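Local atomic coordinates of beta-1,4-galactanase (Thielavia heterothallica, PDB entry 1HJS), a protein that hydrolyses the beta-1,4-galactosidic linkages of type I arabinogalactans as a fungal glycoside hydrolase of family 53. Residues A18-K23 with W300-N305; N313-Q318 with S327-I332. One frame throughout, in Å; residues are numbered along the deposited sequence.

Interaction 1 of 2, residues A18-K23 with W300-N305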
loop_
_atom_site.group_PDB
_atom_site.type_symbol
_atom_site.label_atom_id
_atom_site.label_comp_id
_atom_site.label_asym_id
_atom_site.label_seq_id
_atom_site.Cartn_x
_atom_site.Cartn_y
_atom_site.Cartn_z
ATOM N N ALA A 18 -5.898 20.458 -8.383
ATOM C CA ALA A 18 -6.690 21.237 -7.438
ATOM C C ALA A 18 -5.954 22.520 -7.064
ATOM O O ALA A 18 -6.408 23.277 -6.204
ATOM C CB ALA A 18 -6.983 20.422 -6.188
ATOM N N GLY A 19 -4.807 22.749 -7.698
ATOM C CA GLY A 19 -4.049 23.962 -7.441
ATOM C C GLY A 19 -2.893 23.859 -6.461
ATOM O O GLY A 19 -2.240 24.859 -6.162
ATOM N N VAL A 20 -2.623 22.661 -5.957
ATOM C CA VAL A 20 -1.532 22.500 -5.010
ATOM C C VAL A 20 -0.167 22.653 -5.668
ATOM O O VAL A 20 0.120 22.035 -6.691
ATOM C CB VAL A 20 -1.577 21.126 -4.313
ATOM C CG1 VAL A 20 -0.384 20.986 -3.376
ATOM C CG2 VAL A 20 -2.870 20.976 -3.541
ATOM N N SER A 21 0.667 23.492 -5.068
ATOM C CA SER A 21 2.016 23.728 -5.563
ATOM C C SER A 21 2.965 23.219 -4.493
ATOM O O SER A 21 3.136 23.859 -3.458
ATOM C CB SER A 21 2.245 25.221 -5.792
ATOM O OG SER A 21 3.610 25.474 -6.064
ATOM N N TYR A 22 3.577 22.066 -4.738
ATOM C CA TYR A 22 4.481 21.475 -3.765
ATOM C C TYR A 22 5.835 22.155 -3.677
ATOM O O TYR A 22 6.405 22.580 -4.684
ATOM C CB TYR A 22 4.649 19.986 -4.054
ATOM C CG TYR A 22 3.383 19.202 -3.791
ATOM C CD1 TYR A 22 2.897 19.048 -2.492
ATOM C CD2 TYR A 22 2.661 18.631 -4.839
ATOM C CE1 TYR A 22 1.719 18.340 -2.240
ATOM C CE2 TYR A 22 1.483 17.923 -4.600
ATOM C CZ TYR A 22 1.018 17.780 -3.297
ATOM O OH TYR A 22 -0.136 17.058 -3.051
ATOM N N LYS A 23 6.345 22.244 -2.455
ATOM C CA LYS A 23 7.621 22.887 -2.201
ATOM C C LYS A 23 8.479 22.045 -1.283
ATOM O O LYS A 23 7.967 21.318 -0.419
ATOM C CB LYS A 23 7.377 24.260 -1.571
ATOM C CG LYS A 23 6.331 25.077 -2.316
ATOM C CD LYS A 23 5.938 26.328 -1.551
ATOM C CE LYS A 23 4.807 27.076 -2.248
ATOM N NZ LYS A 23 3.536 26.300 -2.282
ATOM N N TRP A 300 -1.353 14.574 0.653
ATOM C CA TRP A 300 -2.763 14.805 0.343
ATOM C C TRP A 300 -3.336 15.835 1.319
ATOM O O TRP A 300 -4.187 15.517 2.162
ATOM C CB TRP A 300 -3.535 13.487 0.453
ATOM C CG TRP A 300 -4.830 13.471 -0.292
ATOM C CD1 TRP A 300 -5.461 14.536 -0.879
ATOM C CD2 TRP A 300 -5.673 12.335 -0.511
ATOM N NE1 TRP A 300 -6.642 14.128 -1.445
ATOM C CE2 TRP A 300 -6.797 12.783 -1.235
ATOM C CE3 TRP A 300 -5.587 10.979 -0.162
ATOM C CZ2 TRP A 300 -7.832 11.922 -1.621
ATOM C CZ3 TRP A 300 -6.619 10.121 -0.543
ATOM C CH2 TRP A 300 -7.727 10.601 -1.266
ATOM N N ILE A 301 -2.876 17.074 1.186
ATOM C CA ILE A 301 -3.297 18.142 2.081
ATOM C C ILE A 301 -4.779 18.519 2.072
ATOM O O ILE A 301 -5.263 19.105 3.040
ATOM C CB ILE A 301 -2.433 19.404 1.860
ATOM C CG1 ILE A 301 -2.628 19.950 0.445
ATOM C CG2 ILE A 301 -0.963 19.061 2.100
ATOM C CD1 ILE A 301 -1.819 21.207 0.170
ATOM N N HIS A 302 -5.505 18.189 1.006
ATOM C CA HIS A 302 -6.930 18.501 0.962
ATOM C C HIS A 302 -7.763 17.383 1.594
ATOM O O HIS A 302 -8.993 17.424 1.590
ATOM C CB HIS A 302 -7.391 18.767 -0.475
ATOM C CG HIS A 302 -6.984 20.112 -0.992
ATOM N ND1 HIS A 302 -6.102 20.275 -2.040
ATOM C CD2 HIS A 302 -7.319 21.360 -0.586
ATOM C CE1 HIS A 302 -5.910 21.565 -2.256
ATOM N NE2 HIS A 302 -6.638 22.245 -1.388
ATOM N N ASN A 303 -7.072 16.388 2.137
ATOM C CA ASN A 303 -7.706 15.260 2.820
ATOM C C ASN A 303 -6.751 14.962 3.973
ATOM O O ASN A 303 -6.335 13.826 4.185
ATOM C CB ASN A 303 -7.816 14.055 1.880
ATOM C CG ASN A 303 -8.452 12.840 2.547
ATOM O OD1 ASN A 303 -9.409 12.967 3.313
ATOM N ND2 ASN A 303 -7.926 11.653 2.247
ATOM N N ALA A 304 -6.417 16.019 4.707
ATOM C CA ALA A 304 -5.462 15.963 5.810
ATOM C C ALA A 304 -5.619 14.838 6.819
ATOM O O ALA A 304 -4.622 14.274 7.270
ATOM C CB ALA A 304 -5.441 17.305 6.537
ATOM N N ASN A 305 -6.852 14.521 7.196
ATOM C CA ASN A 305 -7.074 13.459 8.172
ATOM C C ASN A 305 -6.862 12.079 7.550
ATOM O O ASN A 305 -6.788 11.068 8.254
ATOM C CB ASN A 305 -8.484 13.561 8.761
ATOM C CG ASN A 305 -9.568 13.393 7.715
ATOM O OD1 ASN A 305 -9.638 14.153 6.748
ATOM N ND2 ASN A 305 -10.424 12.394 7.906
#
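Val20 packs against Ile301 and His302 with both of its methyl groups. Its CG1, anti to the backbone N (chi1 178°), faces CD1 of Ile301 at 3.8 Å, the two side chains meeting end against end. CG2 of Val20 sits between CD1 of Ile301, 3.9 Å away, and the imidazole of His302, where it comes to 3.4 Å from CE1. It approaches that ring obliquely; the valine and histidine side chains run alongside, pointing opposite ways. Ala18 adds its CB at 4.2 Å from the same CE1 of His302. CG1 of Val20 also lies over one face of the Tyr22 ring, 3.5 Å above the plane and offset toward the rim.

Polar bonds fix the flanks. ND1 of His302 is hydrogen-bonded to Glu15 OE1 on helix 12-17, which holds the imidazole beside Val20. Tyr22 OH bonds to Ala299 O, and Lys23 NZ curls back to Ser21 O at 2.7 Å.

Gly19, with positive phi (98°), ends helix 12-17 in a Schellman motif. The contact joins the loop after this helix, which follows the first strand (4-8), to the loop after the last strand (290-296), neighbours where the eight-stranded TIM barrel closes.

Interaction 2 of 2, residues N313-Q318 with S327-I332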
loop_
_atom_site.group_PDB
_atom_site.type_symbol
_atom_site.label_atom_id
_atom_site.label_comp_id
_atom_site.label_asym_id
_atom_site.label_seq_id
_atom_site.Cartn_x
_atom_site.Cartn_y
_atom_site.Cartn_z
ATOM N N ASN A 313 -2.659 13.996 9.269
ATOM C CA ASN A 313 -1.653 12.937 9.203
ATOM C C ASN A 313 -0.671 13.177 8.065
ATOM O O ASN A 313 0.171 12.329 7.785
ATOM C CB ASN A 313 -2.312 11.573 8.981
ATOM C CG ASN A 313 -3.043 11.079 10.195
ATOM O OD1 ASN A 313 -2.491 11.056 11.295
ATOM N ND2 ASN A 313 -4.291 10.669 10.008
ATOM N N THR A 314 -0.783 14.324 7.405
ATOM C CA THR A 314 0.103 14.628 6.289
ATOM C C THR A 314 1.499 15.021 6.760
ATOM O O THR A 314 1.731 15.244 7.951
ATOM C CB THR A 314 -0.471 15.762 5.407
ATOM O OG1 THR A 314 -0.536 16.979 6.162
ATOM C CG2 THR A 314 -1.864 15.396 4.916
ATOM N N MET A 315 2.430 15.089 5.811
ATOM C CA MET A 315 3.808 15.464 6.099
ATOM C C MET A 315 4.174 16.722 5.311
ATOM O O MET A 315 5.348 16.991 5.057
ATOM C CB MET A 315 4.750 14.313 5.734
ATOM C CG MET A 315 4.474 13.029 6.522
ATOM S SD MET A 315 5.610 11.683 6.123
ATOM C CE MET A 315 7.024 12.126 7.143
ATOM N N PHE A 316 3.149 17.475 4.922
ATOM C CA PHE A 316 3.310 18.720 4.172
ATOM C C PHE A 316 2.404 19.779 4.791
ATOM O O PHE A 316 1.350 19.454 5.338
ATOM C CB PHE A 316 2.908 18.530 2.704
ATOM C CG PHE A 316 3.938 17.822 1.872
ATOM C CD1 PHE A 316 4.180 16.463 2.039
ATOM C CD2 PHE A 316 4.677 18.523 0.923
ATOM C CE1 PHE A 316 5.142 15.808 1.276
ATOM C CE2 PHE A 316 5.643 17.880 0.151
ATOM C CZ PHE A 316 5.879 16.517 0.327
ATOM N N SER A 317 2.809 21.043 4.702
ATOM C CA SER A 317 1.997 22.129 5.249
ATOM C C SER A 317 0.772 22.296 4.362
ATOM O O SER A 317 0.710 21.734 3.269
ATOM C CB SER A 317 2.783 23.445 5.260
ATOM O OG SER A 317 2.944 23.939 3.946
ATOM N N GLN A 318 -0.200 23.076 4.821
ATOM C CA GLN A 318 -1.404 23.288 4.031
ATOM C C GLN A 318 -1.133 24.109 2.777
ATOM O O GLN A 318 -1.993 24.217 1.905
ATOM C CB GLN A 318 -2.493 23.940 4.885
ATOM C CG GLN A 318 -3.133 22.969 5.867
ATOM C CD GLN A 318 -3.815 21.795 5.167
ATOM O OE1 GLN A 318 -4.804 21.974 4.456
ATOM N NE2 GLN A 318 -3.281 20.593 5.361
ATOM N N SER A 327 12.274 14.148 5.897
ATOM C CA SER A 327 13.657 13.695 5.783
ATOM C C SER A 327 13.914 12.375 6.507
ATOM O O SER A 327 15.008 11.820 6.418
ATOM C CB SER A 327 14.614 14.762 6.324
ATOM O OG SER A 327 14.421 14.950 7.716
ATOM N N VAL A 328 12.911 11.875 7.223
ATOM C CA VAL A 328 13.057 10.622 7.954
ATOM C C VAL A 328 13.456 9.484 7.017
ATOM O O VAL A 328 14.159 8.554 7.410
ATOM C CB VAL A 328 11.742 10.241 8.688
ATOM C CG1 VAL A 328 10.658 9.879 7.683
ATOM C CG2 VAL A 328 11.998 9.084 9.649
ATOM N N PHE A 329 13.020 9.567 5.765
ATOM C CA PHE A 329 13.336 8.527 4.793
ATOM C C PHE A 329 14.820 8.447 4.453
ATOM O O PHE A 329 15.266 7.518 3.775
ATOM C CB PHE A 329 12.482 8.730 3.544
ATOM C CG PHE A 329 11.016 8.553 3.802
ATOM C CD1 PHE A 329 10.484 7.278 4.006
ATOM C CD2 PHE A 329 10.179 9.654 3.914
ATOM C CE1 PHE A 329 9.138 7.110 4.319
ATOM C CE2 PHE A 329 8.833 9.499 4.228
ATOM C CZ PHE A 329 8.311 8.220 4.432
ATOM N N GLN A 330 15.585 9.417 4.941
ATOM C CA GLN A 330 17.027 9.437 4.718
ATOM C C GLN A 330 17.732 8.677 5.838
ATOM O O GLN A 330 18.935 8.432 5.763
ATOM C CB GLN A 330 17.550 10.877 4.727
ATOM C CG GLN A 330 17.180 11.714 3.517
ATOM C CD GLN A 330 17.657 13.150 3.641
ATOM O OE1 GLN A 330 17.680 13.898 2.659
ATOM N NE2 GLN A 330 18.030 13.549 4.850
ATOM N N ARG A 331 16.982 8.302 6.871
ATOM C CA ARG A 331 17.577 7.643 8.026
ATOM C C ARG A 331 17.078 6.245 8.381
ATOM O O ARG A 331 17.359 5.761 9.478
ATOM C CB ARG A 331 17.417 8.554 9.248
ATOM C CG ARG A 331 17.856 9.997 9.001
ATOM C CD ARG A 331 17.790 10.833 10.275
ATOM N NE ARG A 331 16.423 11.124 10.704
ATOM C CZ ARG A 331 15.666 12.094 10.200
ATOM N NH1 ARG A 331 16.136 12.879 9.238
ATOM N NH2 ARG A 331 14.442 12.292 10.669
ATOM N N ILE A 332 16.355 5.596 7.472
ATOM C CA ILE A 332 15.834 4.255 7.742
ATOM C C ILE A 332 16.222 3.227 6.682
ATOM O O ILE A 332 16.908 3.609 5.717
ATOM C CB ILE A 332 14.295 4.272 7.865
ATOM C CG1 ILE A 332 13.668 4.768 6.562
ATOM C CG2 ILE A 332 13.881 5.155 9.033
ATOM C CD1 ILE A 332 12.157 4.772 6.569
ATOM O OXT ILE A 332 15.838 2.045 6.834
#
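Met315 supplies the whole reach from 313-318 to Val328 and Phe329, and its side chain can be traced outward. Its CB points toward segment 327-332, although the closest pair of CA atoms, Met315 and Ser327, is still 10.0 Å apart. Beyond CG, the extended CB-CG torsion (chi2 -179°) carries SD out to the Phe329 ring, where it lies 4.3 Å from CE2. The turn at the sulfur (chi3 82°) swings the methyl CE on to CG1 of Val328, 4.3 Å away. CE of Met315 remains equally 4.3 Å from CE2 of Phe329, whose ring it approaches obliquely. CG1 of Val328 also lies over one face of that ring, 3.8 Å above its plane and offset toward the rim.

The receiving turn is 3-10, with Gln330 N bonded to Ser327 O. Arg331 NH1 bonds to Ser327 OG across the turn at 3.1 Å, nearly straight (169°) and within the guanidinium plane; Ser327 OG also bonds to Ser324 O.

Around this buried contact, Met315 packs on Gln273 and Ile277 of helix 270-285, Val328 touches Thr278 of that helix, and Phe329 lies against Val7 of strand 4-8 and Tyr295 of strand 290-296.

Overall arrangement
Interactions 1 and 2 follow one another along the chain, with centres 14 Å apart on the same side of the molecule. Three of the four segments lie in the C-terminal region after strand 290-296; 18-23 comes from the loop after helix 12-17. They touch directly: Ala304 O and Asn313 N are 2.8 Å apart, a probable hydrogen bond, and CG2 of Ile301 packs at 3.4 Å against Ser317 O. Tyr22 and Phe316 add an edge-to-face ring contact between 18-23 and 313-318. Burial differs: interaction 1 is partly exposed and lies away from the active site, whereas interaction 2 is enclosed, and the Phe329 side chain is about 12 Å from that of Glu245, the probable nucleophile.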